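Side-chain contacts in alpha-glucosidase (Pseudoalteromonas sp. K8, PDB 5HQA), which hydrolyses alpha-glucosides as a calcium-binding member of glycoside hydrolase family 97 whose activity is raised by chloride: residues 149-152 and 153-156; 460-463 and 464-467; 66-69 and 70-74; 233-236 and 237-241. All blocks are in the same frame, centred on the assembly; numbering follows the deposited sequence.

Interaction 1: 149-152 and 153-156. With CA (calcium ion), chain C; AC1 (4,6-dideoxy-4-{[(1S,4R,5S,6S)-4,5,6-trihydroxy-3-(hydroxymethyl)cyclohex-2-en-1-yl]amino}-alpha-D-glucopyranose), chain B.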
loop_
_atom_site.group_PDB
_atom_site.type_symbol
_atom_site.label_atom_id
_atom_site.label_comp_id
_atom_site.label_asym_id
_atom_site.label_seq_id
_atom_site.Cartn_x
_atom_site.Cartn_y
_atom_site.Cartn_z
ATOM N N GLY A 149 2.525 -17.399 3.817
ATOM C CA GLY A 149 2.022 -18.301 2.804
ATOM C C GLY A 149 2.828 -18.220 1.535
ATOM O O GLY A 149 3.650 -17.325 1.350
ATOM N N TRP A 150 2.577 -19.173 0.637
ATOM C CA TRP A 150 3.382 -19.234 -0.575
ATOM C C TRP A 150 3.154 -18.029 -1.481
ATOM O O TRP A 150 4.040 -17.702 -2.285
ATOM C CB TRP A 150 3.097 -20.527 -1.347
ATOM C CG TRP A 150 1.773 -20.531 -2.032
ATOM C CD1 TRP A 150 0.566 -20.879 -1.491
ATOM C CD2 TRP A 150 1.512 -20.161 -3.389
ATOM N NE1 TRP A 150 -0.428 -20.748 -2.430
ATOM C CE2 TRP A 150 0.125 -20.306 -3.604
ATOM C CE3 TRP A 150 2.312 -19.719 -4.439
ATOM C CZ2 TRP A 150 -0.472 -20.032 -4.823
ATOM C CZ3 TRP A 150 1.711 -19.441 -5.660
ATOM C CH2 TRP A 150 0.333 -19.598 -5.838
ATOM N N ASN A 151 2.013 -17.337 -1.350
ATOM C CA ASN A 151 1.725 -16.213 -2.235
ATOM C C ASN A 151 1.871 -14.849 -1.566
ATOM O O ASN A 151 1.313 -13.870 -2.068
ATOM C CB ASN A 151 0.331 -16.336 -2.860
ATOM C CG ASN A 151 0.337 -15.958 -4.337
ATOM O OD1 ASN A 151 1.315 -16.215 -5.037
ATOM N ND2 ASN A 151 -0.733 -15.329 -4.807
ATOM N N ARG A 152 2.624 -14.755 -0.466
ATOM C CA ARG A 152 3.082 -13.455 0.087
ATOM C C ARG A 152 1.857 -12.647 0.519
ATOM O O ARG A 152 1.052 -13.141 1.326
ATOM C CB ARG A 152 3.982 -12.759 -0.940
ATOM C CG ARG A 152 5.215 -13.557 -1.422
ATOM C CD ARG A 152 5.886 -12.830 -2.608
ATOM N NE ARG A 152 4.846 -12.389 -3.524
ATOM C CZ ARG A 152 4.339 -13.132 -4.492
ATOM N NH1 ARG A 152 4.814 -14.342 -4.723
ATOM N NH2 ARG A 152 3.363 -12.652 -5.240
ATOM N N TYR A 153 1.682 -11.412 0.038
ATOM C CA TYR A 153 0.516 -10.609 0.381
ATOM C C TYR A 153 -0.643 -10.813 -0.583
ATOM O O TYR A 153 -1.711 -10.226 -0.374
ATOM C CB TYR A 153 0.865 -9.112 0.399
ATOM C CG TYR A 153 1.975 -8.695 1.340
ATOM C CD1 TYR A 153 1.838 -8.828 2.724
ATOM C CD2 TYR A 153 3.143 -8.117 0.845
ATOM C CE1 TYR A 153 2.860 -8.420 3.593
ATOM C CE2 TYR A 153 4.163 -7.707 1.695
ATOM C CZ TYR A 153 4.016 -7.863 3.066
ATOM O OH TYR A 153 5.037 -7.456 3.895
ATOM N N GLU A 154 -0.458 -11.605 -1.640
ATOM C CA GLU A 154 -1.446 -11.681 -2.718
ATOM C C GLU A 154 -2.474 -12.774 -2.412
ATOM O O GLU A 154 -2.482 -13.863 -2.992
ATOM C CB GLU A 154 -0.750 -11.897 -4.059
ATOM C CG GLU A 154 -0.005 -10.641 -4.541
ATOM C CD GLU A 154 0.792 -10.861 -5.829
ATOM O OE1 GLU A 154 1.163 -9.860 -6.483
ATOM O OE2 GLU A 154 1.053 -12.032 -6.181
ATOM N N TYR A 155 -3.366 -12.447 -1.473
ATOM C CA TYR A 155 -4.475 -13.307 -1.076
ATOM C C TYR A 155 -5.756 -12.490 -1.038
ATOM O O TYR A 155 -5.724 -11.285 -0.780
ATOM C CB TYR A 155 -4.247 -13.912 0.316
ATOM C CG TYR A 155 -3.191 -14.980 0.334
ATOM C CD1 TYR A 155 -3.525 -16.303 0.067
ATOM C CD2 TYR A 155 -1.857 -14.672 0.604
ATOM C CE1 TYR A 155 -2.558 -17.304 0.075
ATOM C CE2 TYR A 155 -0.884 -15.663 0.610
ATOM C CZ TYR A 155 -1.244 -16.980 0.344
ATOM O OH TYR A 155 -0.300 -17.982 0.348
ATOM N N VAL A 156 -6.893 -13.145 -1.266
ATOM C CA VAL A 156 -8.159 -12.472 -0.980
ATOM C C VAL A 156 -8.400 -12.509 0.525
ATOM O O VAL A 156 -7.901 -13.389 1.236
ATOM C CB VAL A 156 -9.332 -13.100 -1.763
ATOM C CG1 VAL A 156 -9.066 -13.030 -3.270
ATOM C CG2 VAL A 156 -9.587 -14.537 -1.312
HETATM CA CA CA C . 2.193 -9.325 -8.625
HETATM C C1 AC1 B . 2.879 -14.886 -10.114
HETATM O O2 AC1 B . 2.408 -14.395 -7.818
HETATM C C2 AC1 B . 3.031 -13.862 -8.998
HETATM C C4A AC1 B . 4.093 -8.092 -13.811
HETATM C C3 AC1 B . 2.441 -12.531 -9.381
HETATM O O3 AC1 B . 2.534 -11.608 -8.281
HETATM C C4 AC1 B . 3.129 -12.003 -10.613
HETATM N N4A AC1 B . 2.819 -10.567 -10.900
HETATM C C5 AC1 B . 2.576 -12.939 -11.676
HETATM O O5 AC1 B . 3.173 -14.284 -11.456
HETATM C C6 AC1 B . 2.848 -12.521 -13.088
HETATM C C1B AC1 B . 4.022 -9.703 -11.176
HETATM C C2B AC1 B . 3.545 -8.118 -11.392
HETATM O O2B AC1 B . 2.699 -7.770 -10.297
HETATM C C3B AC1 B . 2.952 -7.928 -12.652
HETATM O O3B AC1 B . 2.359 -6.615 -12.811
HETATM O O4 AC1 B . 3.497 -8.037 -15.092
HETATM C C5B AC1 B . 4.853 -9.313 -13.687
HETATM C C7B AC1 B . 4.819 -10.127 -12.278
HETATM C C6B AC1 B . 6.084 -9.467 -14.596
HETATM O O6B AC1 B . 7.081 -8.626 -14.106
#
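Asn151 and Glu154 close a type II' beta turn in the loop between strands 141-144 and 158-161, a tight reversal that carries a carboxylate to the calcium ion of this family 97 active site. The turn is bonded in both directions. Glu154 N donates to Asn151 O, and the Asn151 side chain answers with ND2, which meets Glu154 O at 2.9 Å in the carbonyl plane, on a lone pair. Tyr155 OH accepts a hydrogen bond from Asn151 N (2.9 Å), while the edge of the tyrosine ring faces Arg152 O.

The Glu154 side chain illustrates how a turn can serve a metal site. Its CB rests against Asn151 ND2 at 3.5 Å. CG lies opposite the carbonyl carbon (chi1 -72°), 4.0 Å from Arg152 NH2, and this torsion, with an extended chain beyond, carries the carboxylate out to the calcium, side by side with Arg152 and pointing the same way. CD comes 3.1 Å from AC1 O3, and its two oxygens divide the work. OE2 receives a salt bridge from Arg152 NH2 at 2.6 Å, at the edge of the guanidinium, the two planes standing 76° apart. It also accepts a hydrogen bond from O2 of the acarbose unit AC1. Arg152 NH2 donates to that same O2 almost straight (171°), so arginine, glutamate and sugar hydroxyl close a triangle, and Arg152 NH1 is held in turn by Ala391 O. The other oxygen, Glu154 OE1, binds calcium at 2.4 Å, joining Glu437, Glu455, Glu461 and the AC1 atoms O3, N4A and O2B.

Interaction 2: 460-463 and 464-467. With CA (calcium ion), chain C; AC1 (4,6-dideoxy-4-{[(1S,4R,5S,6S)-4,5,6-trihydroxy-3-(hydroxymethyl)cyclohex-2-en-1-yl]amino}-alpha-D-glucopyranose), chain B; GLC (alpha-D-glucopyranose), chain D; GLC (alpha-D-glucopyranose), chain E.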
loop_
_atom_site.group_PDB
_atom_site.type_symbol
_atom_site.label_atom_id
_atom_site.label_comp_id
_atom_site.label_asym_id
_atom_site.label_seq_id
_atom_site.Cartn_x
_atom_site.Cartn_y
_atom_site.Cartn_z
ATOM N N GLN A 460 -5.327 -5.930 -10.253
ATOM C CA GLN A 460 -6.062 -6.258 -11.475
ATOM C C GLN A 460 -5.532 -7.510 -12.163
ATOM O O GLN A 460 -6.299 -8.223 -12.826
ATOM C CB GLN A 460 -5.986 -5.075 -12.441
ATOM C CG GLN A 460 -6.951 -5.141 -13.611
ATOM C CD GLN A 460 -8.340 -4.668 -13.221
ATOM O OE1 GLN A 460 -9.215 -5.475 -12.890
ATOM N NE2 GLN A 460 -8.548 -3.350 -13.253
ATOM N N GLU A 461 -4.228 -7.784 -12.050
ATOM C CA GLU A 461 -3.652 -8.914 -12.779
ATOM C C GLU A 461 -4.333 -10.229 -12.421
ATOM O O GLU A 461 -4.465 -11.110 -13.277
ATOM C CB GLU A 461 -2.152 -9.012 -12.507
ATOM C CG GLU A 461 -1.809 -9.169 -11.024
ATOM C CD GLU A 461 -0.335 -9.435 -10.793
ATOM O OE1 GLU A 461 0.380 -9.675 -11.789
ATOM O OE2 GLU A 461 0.112 -9.418 -9.621
ATOM N N PHE A 462 -4.777 -10.390 -11.169
ATOM C CA PHE A 462 -5.455 -11.634 -10.808
ATOM C C PHE A 462 -6.798 -11.782 -11.495
ATOM O O PHE A 462 -7.360 -12.881 -11.483
ATOM C CB PHE A 462 -5.625 -11.742 -9.291
ATOM C CG PHE A 462 -4.379 -12.185 -8.598
ATOM C CD1 PHE A 462 -3.362 -11.274 -8.325
ATOM C CD2 PHE A 462 -4.196 -13.516 -8.264
ATOM C CE1 PHE A 462 -2.183 -11.693 -7.711
ATOM C CE2 PHE A 462 -3.027 -13.944 -7.647
ATOM C CZ PHE A 462 -2.018 -13.036 -7.372
ATOM N N ASN A 463 -7.316 -10.713 -12.100
ATOM C CA ASN A 463 -8.546 -10.816 -12.864
ATOM C C ASN A 463 -8.310 -11.297 -14.281
ATOM O O ASN A 463 -9.282 -11.572 -14.990
ATOM C CB ASN A 463 -9.261 -9.470 -12.868
ATOM C CG ASN A 463 -9.729 -9.081 -11.491
ATOM O OD1 ASN A 463 -10.006 -9.948 -10.658
ATOM N ND2 ASN A 463 -9.805 -7.784 -11.229
ATOM N N ALA A 464 -7.055 -11.420 -14.704
ATOM C CA ALA A 464 -6.756 -12.024 -15.999
ATOM C C ALA A 464 -6.639 -13.542 -15.918
ATOM O O ALA A 464 -7.005 -14.233 -16.873
ATOM C CB ALA A 464 -5.461 -11.441 -16.574
ATOM N N TRP A 465 -6.147 -14.077 -14.791
ATOM C CA TRP A 465 -5.861 -15.508 -14.729
ATOM C C TRP A 465 -6.038 -16.116 -13.337
ATOM O O TRP A 465 -5.624 -17.268 -13.145
ATOM C CB TRP A 465 -4.416 -15.767 -15.219
ATOM C CG TRP A 465 -3.450 -14.682 -14.781
ATOM C CD1 TRP A 465 -2.887 -13.715 -15.574
ATOM C CD2 TRP A 465 -2.964 -14.441 -13.453
ATOM N NE1 TRP A 465 -2.071 -12.902 -14.821
ATOM C CE2 TRP A 465 -2.105 -13.321 -13.518
ATOM C CE3 TRP A 465 -3.164 -15.067 -12.216
ATOM C CZ2 TRP A 465 -1.452 -12.810 -12.392
ATOM C CZ3 TRP A 465 -2.512 -14.561 -11.098
ATOM C CH2 TRP A 465 -1.670 -13.444 -11.192
ATOM N N GLY A 466 -6.648 -15.413 -12.372
ATOM C CA GLY A 466 -6.529 -15.823 -10.974
ATOM C C GLY A 466 -7.078 -17.210 -10.685
ATOM O O GLY A 466 -6.520 -17.947 -9.859
ATOM N N THR A 467 -8.176 -17.577 -11.349
ATOM C CA THR A 467 -8.801 -18.896 -11.200
ATOM C C THR A 467 -9.000 -19.308 -9.731
ATOM O O THR A 467 -8.412 -20.294 -9.278
ATOM C CB THR A 467 -7.956 -19.986 -11.923
ATOM O OG1 THR A 467 -7.429 -19.441 -13.142
ATOM C CG2 THR A 467 -8.813 -21.174 -12.277
HETATM CA CA CA C . 2.193 -9.325 -8.625
HETATM C C1 AC1 B . 2.879 -14.886 -10.114
HETATM O O2 AC1 B . 2.408 -14.395 -7.818
HETATM C C2 AC1 B . 3.031 -13.862 -8.998
HETATM C C4A AC1 B . 4.093 -8.092 -13.811
HETATM C C3 AC1 B . 2.441 -12.531 -9.381
HETATM O O3 AC1 B . 2.534 -11.608 -8.281
HETATM C C4 AC1 B . 3.129 -12.003 -10.613
HETATM N N4A AC1 B . 2.819 -10.567 -10.900
HETATM C C5 AC1 B . 2.576 -12.939 -11.676
HETATM O O5 AC1 B . 3.173 -14.284 -11.456
HETATM C C6 AC1 B . 2.848 -12.521 -13.088
HETATM C C1B AC1 B . 4.022 -9.703 -11.176
HETATM C C2B AC1 B . 3.545 -8.118 -11.392
HETATM O O2B AC1 B . 2.699 -7.770 -10.297
HETATM C C3B AC1 B . 2.952 -7.928 -12.652
HETATM O O3B AC1 B . 2.359 -6.615 -12.811
HETATM O O4 AC1 B . 3.497 -8.037 -15.092
HETATM C C5B AC1 B . 4.853 -9.313 -13.687
HETATM C C7B AC1 B . 4.819 -10.127 -12.278
HETATM C C6B AC1 B . 6.084 -9.467 -14.596
HETATM O O6B AC1 B . 7.081 -8.626 -14.106
HETATM C C1 GLC D . -4.434 -20.493 -10.237
HETATM C C2 GLC D . -3.981 -20.793 -11.658
HETATM C C3 GLC D . -2.698 -20.150 -12.109
HETATM C C4 GLC D . -1.942 -19.275 -11.165
HETATM C C5 GLC D . -2.382 -19.252 -9.699
HETATM C C6 GLC D . -2.976 -17.955 -9.303
HETATM O O1 GLC D . -5.231 -21.530 -9.775
HETATM O O2 GLC D . -3.819 -22.213 -11.809
HETATM O O3 GLC D . -2.997 -19.411 -13.347
HETATM O O4 GLC D . -0.554 -19.821 -11.087
HETATM O O5 GLC D . -3.298 -20.353 -9.311
HETATM O O6 GLC D . -2.465 -17.658 -8.017
HETATM C C1 GLC E . 0.405 -19.228 -11.912
HETATM C C2 GLC E . 1.693 -19.106 -11.107
HETATM C C3 GLC E . 1.703 -17.908 -10.197
HETATM C C4 GLC E . 1.590 -16.658 -11.006
HETATM C C5 GLC E . 0.337 -16.648 -11.895
HETATM C C6 GLC E . 0.533 -15.674 -13.017
HETATM O O2 GLC E . 1.860 -20.307 -10.344
HETATM O O3 GLC E . 2.950 -17.902 -9.419
HETATM O O4 GLC E . 1.610 -15.448 -10.126
HETATM O O5 GLC E . -0.065 -17.950 -12.531
HETATM O O6 GLC E . 1.226 -16.270 -14.092
#
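Ala464 opens the second half of this short, weakly bonded helical turn, its N donating to Glu461 O at 3.0 Å from above the carbonyl plane. That same carbonyl oxygen lies under Trp465, 3.2 Å from CE2, and Phe462 CA makes a CH-pi contact with the same face of the indole. Trp465 CG stands between its backbone N and carbonyl carbon (chi1 37°), which folds the ring back over the turn; its edge, led by CZ3 at 3.5 Å from Phe462 CD2, meets the face of Phe462 edge-to-face, with the planes at 55°. The opposite indole face carries C6 of the glucose of chain E, while NE1 is bonded to His274. Were an alanine here in place of Trp465, glucose C6 would probably lose the indole face it rests on, and the Phe462 face and His274 ND1 their partners. At Gly466 the N makes a weak bond to Phe462 O, where a side chain would clash. Thr467 leaves the helix with positive phi, its OG1 donating to Trp465 O (2.8 Å). Glu461 OE2 meanwhile binds calcium at 2.3 Å, so a single turn supplies both a charged ligand for the metal and an apolar face for the sugar.

Interaction 3: 66-69 and 70-74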
loop_
_atom_site.group_PDB
_atom_site.type_symbol
_atom_site.label_atom_id
_atom_site.label_comp_id
_atom_site.label_asym_id
_atom_site.label_seq_id
_atom_site.Cartn_x
_atom_site.Cartn_y
_atom_site.Cartn_z
ATOM N N TRP A 66 2.508 19.648 8.588
ATOM C CA TRP A 66 3.563 19.642 7.587
ATOM C C TRP A 66 2.941 19.405 6.216
ATOM O O TRP A 66 1.788 18.980 6.100
ATOM C CB TRP A 66 4.637 18.587 7.912
ATOM C CG TRP A 66 4.106 17.185 8.110
ATOM C CD1 TRP A 66 3.516 16.677 9.238
ATOM C CD2 TRP A 66 4.142 16.109 7.156
ATOM N NE1 TRP A 66 3.174 15.351 9.040
ATOM C CE2 TRP A 66 3.549 14.981 7.772
ATOM C CE3 TRP A 66 4.618 15.989 5.845
ATOM C CZ2 TRP A 66 3.417 13.752 7.114
ATOM C CZ3 TRP A 66 4.484 14.764 5.193
ATOM C CH2 TRP A 66 3.890 13.667 5.831
ATOM N N GLN A 67 3.709 19.699 5.170
ATOM C CA GLN A 67 3.206 19.641 3.803
ATOM C C GLN A 67 3.842 18.479 3.046
ATOM O O GLN A 67 5.061 18.286 3.102
ATOM C CB GLN A 67 3.461 20.960 3.066
ATOM C CG GLN A 67 3.015 20.896 1.606
ATOM C CD GLN A 67 2.575 22.235 1.050
ATOM O OE1 GLN A 67 1.761 22.935 1.656
ATOM N NE2 GLN A 67 3.106 22.596 -0.115
ATOM N N GLN A 68 3.003 17.698 2.332
ATOM C CA GLN A 68 3.530 16.611 1.509
ATOM C C GLN A 68 3.939 17.130 0.134
ATOM O O GLN A 68 3.274 18.006 -0.423
ATOM C CB GLN A 68 2.491 15.518 1.318
ATOM C CG GLN A 68 1.907 14.964 2.590
ATOM C CD GLN A 68 1.502 13.525 2.398
ATOM O OE1 GLN A 68 2.356 12.640 2.379
ATOM N NE2 GLN A 68 0.203 13.281 2.226
ATOM N N PRO A 69 5.016 16.597 -0.448
ATOM C CA PRO A 69 5.318 16.956 -1.845
ATOM C C PRO A 69 4.263 16.447 -2.810
ATOM O O PRO A 69 3.966 17.107 -3.809
ATOM C CB PRO A 69 6.682 16.296 -2.088
ATOM C CG PRO A 69 6.710 15.133 -1.129
ATOM C CD PRO A 69 5.975 15.622 0.105
ATOM N N TRP A 70 3.704 15.275 -2.531
ATOM C CA TRP A 70 2.598 14.675 -3.259
ATOM C C TRP A 70 1.894 13.777 -2.260
ATOM O O TRP A 70 2.478 13.389 -1.245
ATOM C CB TRP A 70 3.069 13.855 -4.466
ATOM C CG TRP A 70 4.107 12.825 -4.097
ATOM C CD1 TRP A 70 5.465 12.975 -4.160
ATOM C CD2 TRP A 70 3.875 11.501 -3.595
ATOM N NE1 TRP A 70 6.092 11.824 -3.737
ATOM C CE2 TRP A 70 5.140 10.905 -3.384
ATOM C CE3 TRP A 70 2.726 10.756 -3.313
ATOM C CZ2 TRP A 70 5.283 9.600 -2.901
ATOM C CZ3 TRP A 70 2.870 9.465 -2.835
ATOM C CH2 TRP A 70 4.140 8.897 -2.638
ATOM N N GLY A 71 0.648 13.436 -2.533
ATOM C CA GLY A 71 -0.049 12.571 -1.607
ATOM C C GLY A 71 -1.552 12.626 -1.785
ATOM O O GLY A 71 -2.073 13.169 -2.763
ATOM N N GLU A 72 -2.229 12.023 -0.809
ATOM C CA GLU A 72 -3.679 12.016 -0.715
ATOM C C GLU A 72 -4.213 13.275 -0.044
ATOM O O GLU A 72 -5.419 13.536 -0.096
ATOM C CB GLU A 72 -4.130 10.760 0.044
ATOM C CG GLU A 72 -3.733 10.710 1.534
ATOM C CD GLU A 72 -2.319 10.174 1.810
ATOM O OE1 GLU A 72 -1.318 10.769 1.341
ATOM O OE2 GLU A 72 -2.211 9.153 2.533
ATOM N N ARG A 73 -3.339 14.058 0.579
ATOM C CA ARG A 73 -3.692 15.370 1.090
ATOM C C ARG A 73 -2.413 16.189 1.147
ATOM O O ARG A 73 -1.318 15.640 1.306
ATOM C CB ARG A 73 -4.375 15.303 2.466
ATOM C CG ARG A 73 -3.545 14.647 3.563
ATOM C CD ARG A 73 -4.356 14.518 4.867
ATOM N NE ARG A 73 -5.713 14.043 4.605
ATOM C CZ ARG A 73 -6.078 12.767 4.609
ATOM N NH1 ARG A 73 -7.332 12.438 4.345
ATOM N NH2 ARG A 73 -5.199 11.818 4.880
ATOM N N GLN A 74 -2.564 17.506 0.999
ATOM C CA GLN A 74 -1.409 18.388 0.946
ATOM C C GLN A 74 -0.862 18.694 2.336
ATOM O O GLN A 74 0.358 18.670 2.543
ATOM C CB GLN A 74 -1.791 19.675 0.227
ATOM C CG GLN A 74 -0.744 20.758 0.294
ATOM C CD GLN A 74 -1.048 21.869 -0.682
ATOM O OE1 GLN A 74 -2.005 21.782 -1.454
ATOM N NE2 GLN A 74 -0.232 22.916 -0.665
HETATM O O HOH W 1 3.068 11.059 0.174
#
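Gln67 and Gln74 face each other across the mouth of a beta-hairpin loop that joins strands 53-67 and 75-89, antiparallel neighbours at one border of a nine-stranded sheet. Both side chains are extended and run side by side in the same direction, yet their amides are turned 85° apart. Gln74 NE2 therefore reaches Gln67 OE1 (3.1 Å) from above its carbonyl plane rather than on a lone pair. Next to this pair the backbone closes the loop, Gln68 N donating to Gln74 O at 2.8 Å.

Gln68 points into the loop. With CG beside its backbone N (chi1 -54°) and the chain extended beyond, its amide arrives where both hydrogens of NE2 can be used: one bond goes to Arg73 O at 3.0 Å, in the carbonyl plane, the other to Glu72 OE1 at 3.1 Å, above the carboxylate plane. Gln68 OE1 is linked through a water to Trp70 O, and that water also sits over one face of the Trp70 ring. Glu72 bends at chi2 (-85°) to bring OE1 back to the amide, while its OE2 forms a salt bridge with Arg445. At Gly71 a side chain would run into Gln68 NE2 and the preceding carbonyl oxygen, so only glycine fits there.

Since NE2 is satisfied by Arg73 O and Glu72 OE1, and OE1 by the water that also bonds Trp70 O, the buried Gln68 amide is probably held against flipping.

Interaction 4: 233-236 and 237-241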
loop_
_atom_site.group_PDB
_atom_site.type_symbol
_atom_site.label_atom_id
_atom_site.label_comp_id
_atom_site.label_asym_id
_atom_site.label_seq_id
_atom_site.Cartn_x
_atom_site.Cartn_y
_atom_site.Cartn_z
ATOM N N ILE A 233 -7.748 3.051 16.080
ATOM C CA ILE A 233 -8.995 2.798 16.797
ATOM C C ILE A 233 -9.997 3.860 16.381
ATOM O O ILE A 233 -9.694 5.056 16.449
ATOM C CB ILE A 233 -8.793 2.839 18.327
ATOM C CG1 ILE A 233 -7.673 1.883 18.760
ATOM C CG2 ILE A 233 -10.110 2.546 19.050
ATOM C CD1 ILE A 233 -7.203 2.095 20.198
ATOM N N GLY A 234 -11.195 3.442 15.979
ATOM C CA GLY A 234 -12.226 4.406 15.631
ATOM C C GLY A 234 -13.624 3.850 15.798
ATOM O O GLY A 234 -13.843 2.633 15.763
ATOM N N GLU A 235 -14.581 4.769 15.979
ATOM C CA GLU A 235 -15.979 4.354 16.101
ATOM C C GLU A 235 -16.522 3.806 14.792
ATOM O O GLU A 235 -17.467 3.009 14.805
ATOM C CB GLU A 235 -16.883 5.509 16.517
ATOM C CG GLU A 235 -16.371 6.424 17.558
ATOM C CD GLU A 235 -17.351 7.540 17.781
ATOM O OE1 GLU A 235 -18.177 7.405 18.701
ATOM O OE2 GLU A 235 -17.330 8.518 17.006
ATOM N N LYS A 236 -15.981 4.259 13.666
ATOM C CA LYS A 236 -16.483 3.912 12.346
ATOM C C LYS A 236 -15.345 3.370 11.493
ATOM O O LYS A 236 -14.184 3.751 11.665
ATOM C CB LYS A 236 -17.088 5.128 11.628
ATOM C CG LYS A 236 -18.238 5.787 12.319
ATOM C CD LYS A 236 -18.589 7.083 11.597
ATOM C CE LYS A 236 -19.824 7.736 12.202
ATOM N NZ LYS A 236 -20.986 6.799 12.215
ATOM N N ALA A 237 -15.696 2.505 10.539
ATOM C CA ALA A 237 -14.688 1.991 9.621
ATOM C C ALA A 237 -13.930 3.124 8.926
ATOM O O ALA A 237 -12.699 3.080 8.819
ATOM C CB ALA A 237 -15.343 1.064 8.602
ATOM N N VAL A 238 -14.639 4.168 8.475
ATOM C CA VAL A 238 -13.938 5.241 7.768
ATOM C C VAL A 238 -13.007 6.028 8.682
ATOM O O VAL A 238 -12.122 6.739 8.185
ATOM C CB VAL A 238 -14.904 6.218 7.062
ATOM C CG1 VAL A 238 -15.649 5.506 5.936
ATOM C CG2 VAL A 238 -15.871 6.858 8.053
ATOM N N ASP A 239 -13.172 5.935 10.008
ATOM C CA ASP A 239 -12.219 6.607 10.885
ATOM C C ASP A 239 -10.835 5.983 10.781
ATOM O O ASP A 239 -9.832 6.665 11.009
ATOM C CB ASP A 239 -12.696 6.579 12.338
ATOM C CG ASP A 239 -13.963 7.387 12.553
ATOM O OD1 ASP A 239 -14.235 8.314 11.755
ATOM O OD2 ASP A 239 -14.688 7.095 13.527
ATOM N N LEU A 240 -10.760 4.690 10.448
ATOM C CA LEU A 240 -9.464 4.088 10.153
ATOM C C LEU A 240 -8.867 4.696 8.894
ATOM O O LEU A 240 -7.667 4.991 8.842
ATOM C CB LEU A 240 -9.606 2.574 9.967
ATOM C CG LEU A 240 -10.235 1.746 11.087
ATOM C CD1 LEU A 240 -10.259 0.274 10.685
ATOM C CD2 LEU A 240 -9.468 1.943 12.363
ATOM N N VAL A 241 -9.694 4.868 7.866
ATOM C CA VAL A 241 -9.206 5.340 6.576
ATOM C C VAL A 241 -8.676 6.768 6.686
ATOM O O VAL A 241 -7.600 7.088 6.163
ATOM C CB VAL A 241 -10.328 5.222 5.528
ATOM C CG1 VAL A 241 -9.911 5.885 4.242
ATOM C CG2 VAL A 241 -10.689 3.751 5.295
HETATM O O HOH W 2 -13.337 7.504 16.212
HETATM O O HOH W 3 -16.639 8.868 14.306
#
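Lys236 and Asp239 are tied together by two hydrogen bonds that run in opposite senses. Lys236 N donates to Asp239 OD2 at 3.1 Å, meeting the oxygen from above the carboxylate plane, and Asp239 N donates to Lys236 O at 2.9 Å, again from above the carbonyl plane. The carboxylate comes within range because Asp239 CG lies opposite its carbonyl carbon (chi1 -66°), and CB sits 4.0 Å from Gly234 CA, where a side chain would collide. This is a strand-to-helix junction: strand 224-234 ends, and the chain turns into helix 237-241, with Leu240 N bonded to Ala237 O as the helix gets under way.

Two waters also donate to Asp239 OD2. One of them accepts from Glu235 N at 3.0 Å; the second donates both to OD2 at 2.7 Å and to Glu235 OE2. That second water stands between two carboxylates whose OE2 and OD2 are 4.6 Å apart, and it probably eases their repulsion. Glu235 OE1 is satisfied by a salt bridge to Lys28. A leucine in place of Asp239 would probably leave Lys236 N without its acceptor and both waters without a shared oxygen. Lys236 NZ, 6.4 Å from Asp239 OD2, makes no salt bridge with it.

Overall arrangement
Along the chain the order is interaction 3, interaction 1, interaction 4, interaction 2. Interactions 1, 3 and 4 belong to the N-terminal domain of this family 97 enzyme, and interaction 2 to the TIM-barrel-like part that follows. Interactions 1 and 2, with centres 14 Å apart, meet at the calcium and at AC1, where Phe462 also packs against Asn151 and Glu154: the active site is thus assembled from two domains. Interactions 3 and 4 reach one antiparallel sheet through strands 53-67 and 224-234, and their nearest atoms are about 5 Å apart without touching. Interaction 3 lies across the chain's centre from interactions 1 and 2, more than 30 Å from either by centres.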